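Local coordinates for L-asparaginase I (Vibrio cholerae, PDB 2OCD), which probably catalyses the hydrolysis of L-asparagine to L-aspartate and ammonium as a cytoplasmic homotetramer, at residues G13-K18 with V86-T91. Numbering follows the deposited sequence.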
loop_
_atom_site.group_PDB
_atom_site.type_symbol
_atom_site.label_atom_id
_atom_site.label_comp_id
_atom_site.label_asym_id
_atom_site.label_seq_id
_atom_site.Cartn_x
_atom_site.Cartn_y
_atom_site.Cartn_z
ATOM N N GLY B 13 -8.789 -15.591 26.100
ATOM C CA GLY B 13 -8.175 -15.492 24.792
ATOM C C GLY B 13 -6.777 -16.034 24.731
ATOM O O GLY B 13 -6.071 -16.062 25.729
ATOM N N THR B 14 -6.405 -16.454 23.527
ATOM C CA THR B 14 -5.107 -17.047 23.205
ATOM C C THR B 14 -3.864 -16.423 23.909
ATOM O O THR B 14 -2.901 -17.122 24.200
ATOM C CB THR B 14 -4.889 -17.009 21.629
ATOM O OG1 THR B 14 -6.075 -17.473 20.950
ATOM C CG2 THR B 14 -3.688 -17.853 21.211
ATOM N N ILE B 15 -3.879 -15.130 24.194
ATOM C CA ILE B 15 -2.696 -14.489 24.723
ATOM C C ILE B 15 -2.142 -15.141 25.991
ATOM O O ILE B 15 -0.934 -15.143 26.200
ATOM C CB ILE B 15 -2.880 -12.927 24.899
ATOM C CG1 ILE B 15 -1.538 -12.269 25.296
ATOM C CG2 ILE B 15 -3.976 -12.550 25.894
ATOM C CD1 ILE B 15 -1.423 -10.712 24.973
ATOM N N GLY B 16 -3.005 -15.729 26.817
ATOM C CA GLY B 16 -2.565 -16.256 28.109
ATOM C C GLY B 16 -2.545 -17.763 28.221
ATOM O O GLY B 16 -2.820 -18.324 29.284
HETATM N N MSE B 17 -2.227 -18.418 27.115
HETATM C CA MSE B 17 -2.346 -19.851 27.022
HETATM C C MSE B 17 -1.027 -20.437 26.746
HETATM O O MSE B 17 -0.044 -19.715 26.446
HETATM C CB MSE B 17 -3.294 -20.231 25.898
HETATM C CG MSE B 17 -4.697 -19.707 26.121
HETATM SE SE MSE B 17 -5.995 -20.518 24.883
HETATM C CE MSE B 17 -4.934 -20.759 23.262
ATOM N N LYS B 18 -1.030 -21.764 26.889
ATOM C CA LYS B 18 0.113 -22.623 26.626
ATOM C C LYS B 18 -0.299 -23.631 25.553
ATOM O O LYS B 18 -1.462 -24.020 25.458
ATOM C CB LYS B 18 0.571 -23.338 27.913
ATOM C CG LYS B 18 2.109 -23.452 28.084
ATOM C CD LYS B 18 2.771 -24.588 27.278
ATOM C CE LYS B 18 3.995 -24.082 26.453
ATOM N NZ LYS B 18 4.994 -23.238 27.200
ATOM N N VAL B 86 -6.556 -1.987 30.594
ATOM C CA VAL B 86 -6.359 -2.840 29.423
ATOM C C VAL B 86 -7.113 -4.132 29.590
ATOM O O VAL B 86 -6.910 -4.845 30.551
ATOM C CB VAL B 86 -4.874 -3.230 29.218
ATOM C CG1 VAL B 86 -4.708 -4.211 28.009
ATOM C CG2 VAL B 86 -4.027 -1.982 29.005
ATOM N N ILE B 87 -7.963 -4.455 28.625
ATOM C CA ILE B 87 -8.768 -5.653 28.695
ATOM C C ILE B 87 -8.184 -6.622 27.676
ATOM O O ILE B 87 -8.276 -6.392 26.456
ATOM C CB ILE B 87 -10.248 -5.335 28.381
ATOM C CG1 ILE B 87 -10.877 -4.505 29.502
ATOM C CG2 ILE B 87 -11.084 -6.599 28.189
ATOM C CD1 ILE B 87 -12.082 -3.612 29.036
ATOM N N LEU B 88 -7.575 -7.695 28.182
ATOM C CA LEU B 88 -7.151 -8.843 27.339
ATOM C C LEU B 88 -8.310 -9.757 27.074
ATOM O O LEU B 88 -9.045 -10.086 27.953
ATOM C CB LEU B 88 -6.006 -9.650 27.964
ATOM C CG LEU B 88 -4.745 -8.831 28.230
ATOM C CD1 LEU B 88 -3.641 -9.757 28.830
ATOM C CD2 LEU B 88 -4.310 -8.040 26.884
ATOM N N HIS B 89 -8.434 -10.169 25.831
ATOM C CA HIS B 89 -9.676 -10.695 25.255
ATOM C C HIS B 89 -9.308 -11.554 24.040
ATOM O O HIS B 89 -8.330 -11.301 23.394
ATOM C CB HIS B 89 -10.530 -9.507 24.821
ATOM C CG HIS B 89 -11.952 -9.845 24.508
ATOM N ND1 HIS B 89 -12.318 -10.661 23.456
ATOM C CD2 HIS B 89 -13.107 -9.438 25.088
ATOM C CE1 HIS B 89 -13.635 -10.743 23.409
ATOM N NE2 HIS B 89 -14.133 -10.003 24.383
ATOM N N GLY B 90 -10.063 -12.602 23.761
ATOM C CA GLY B 90 -9.875 -13.342 22.546
ATOM C C GLY B 90 -10.375 -12.520 21.366
ATOM O O GLY B 90 -11.303 -11.721 21.513
ATOM N N THR B 91 -9.770 -12.754 20.196
ATOM C CA THR B 91 -10.040 -11.950 19.013
ATOM C C THR B 91 -11.405 -12.219 18.356
ATOM O O THR B 91 -11.950 -11.330 17.695
ATOM C CB THR B 91 -8.920 -12.081 17.904
ATOM O OG1 THR B 91 -8.811 -13.449 17.521
ATOM C CG2 THR B 91 -7.561 -11.559 18.380
HETATM O O HOH W 1 -7.099 -14.679 20.742
#
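Thr14 OG1, the hydroxyl of the predicted nucleophile, lies 3.0 Å from water 1 and also makes a weak hydrogen bond to a bound acetate. The same water accepts a weak bond from Thr91 N at 3.3 Å and so weakly links the Thr14 hydroxyl to the backbone N-H of Thr91, whose OG1 is bonded to Lys163 NZ. No direct hydrogen bond joins the segments. Their backbones instead meet at two glycines, where Gly13 CA is 3.5 Å from Gly90 CA. Gly13 has a phi of 102°, and its lack of a side chain permits both this conformation and the close approach. Gly13 O accepts a hydrogen bond from Gly16 N at 3.3 Å and is also bonded to Tyr10 OH, which ties the short 3-10 turn back to strand 5-12. Beside the glycines, Ile15 CG2 touches Leu88 at both CB and CD1, 4.1 Å from each. The two side chains run nearly perpendicular. In Ile15, chi1 of -173° sets CG1 opposite the backbone N, and the branch that reaches Leu88 is the methyl CG2. Tyr10 packs on both residues. The contact thus joins the loops that follow the C-terminal ends of neighbouring parallel strands 5-12 and 84-88. The acetate, probably from the crystallisation liquor, lies about 4 Å from Gly90, as does predicted substrate-binding Ser60, consistent with a substrate pocket beside the two threonines.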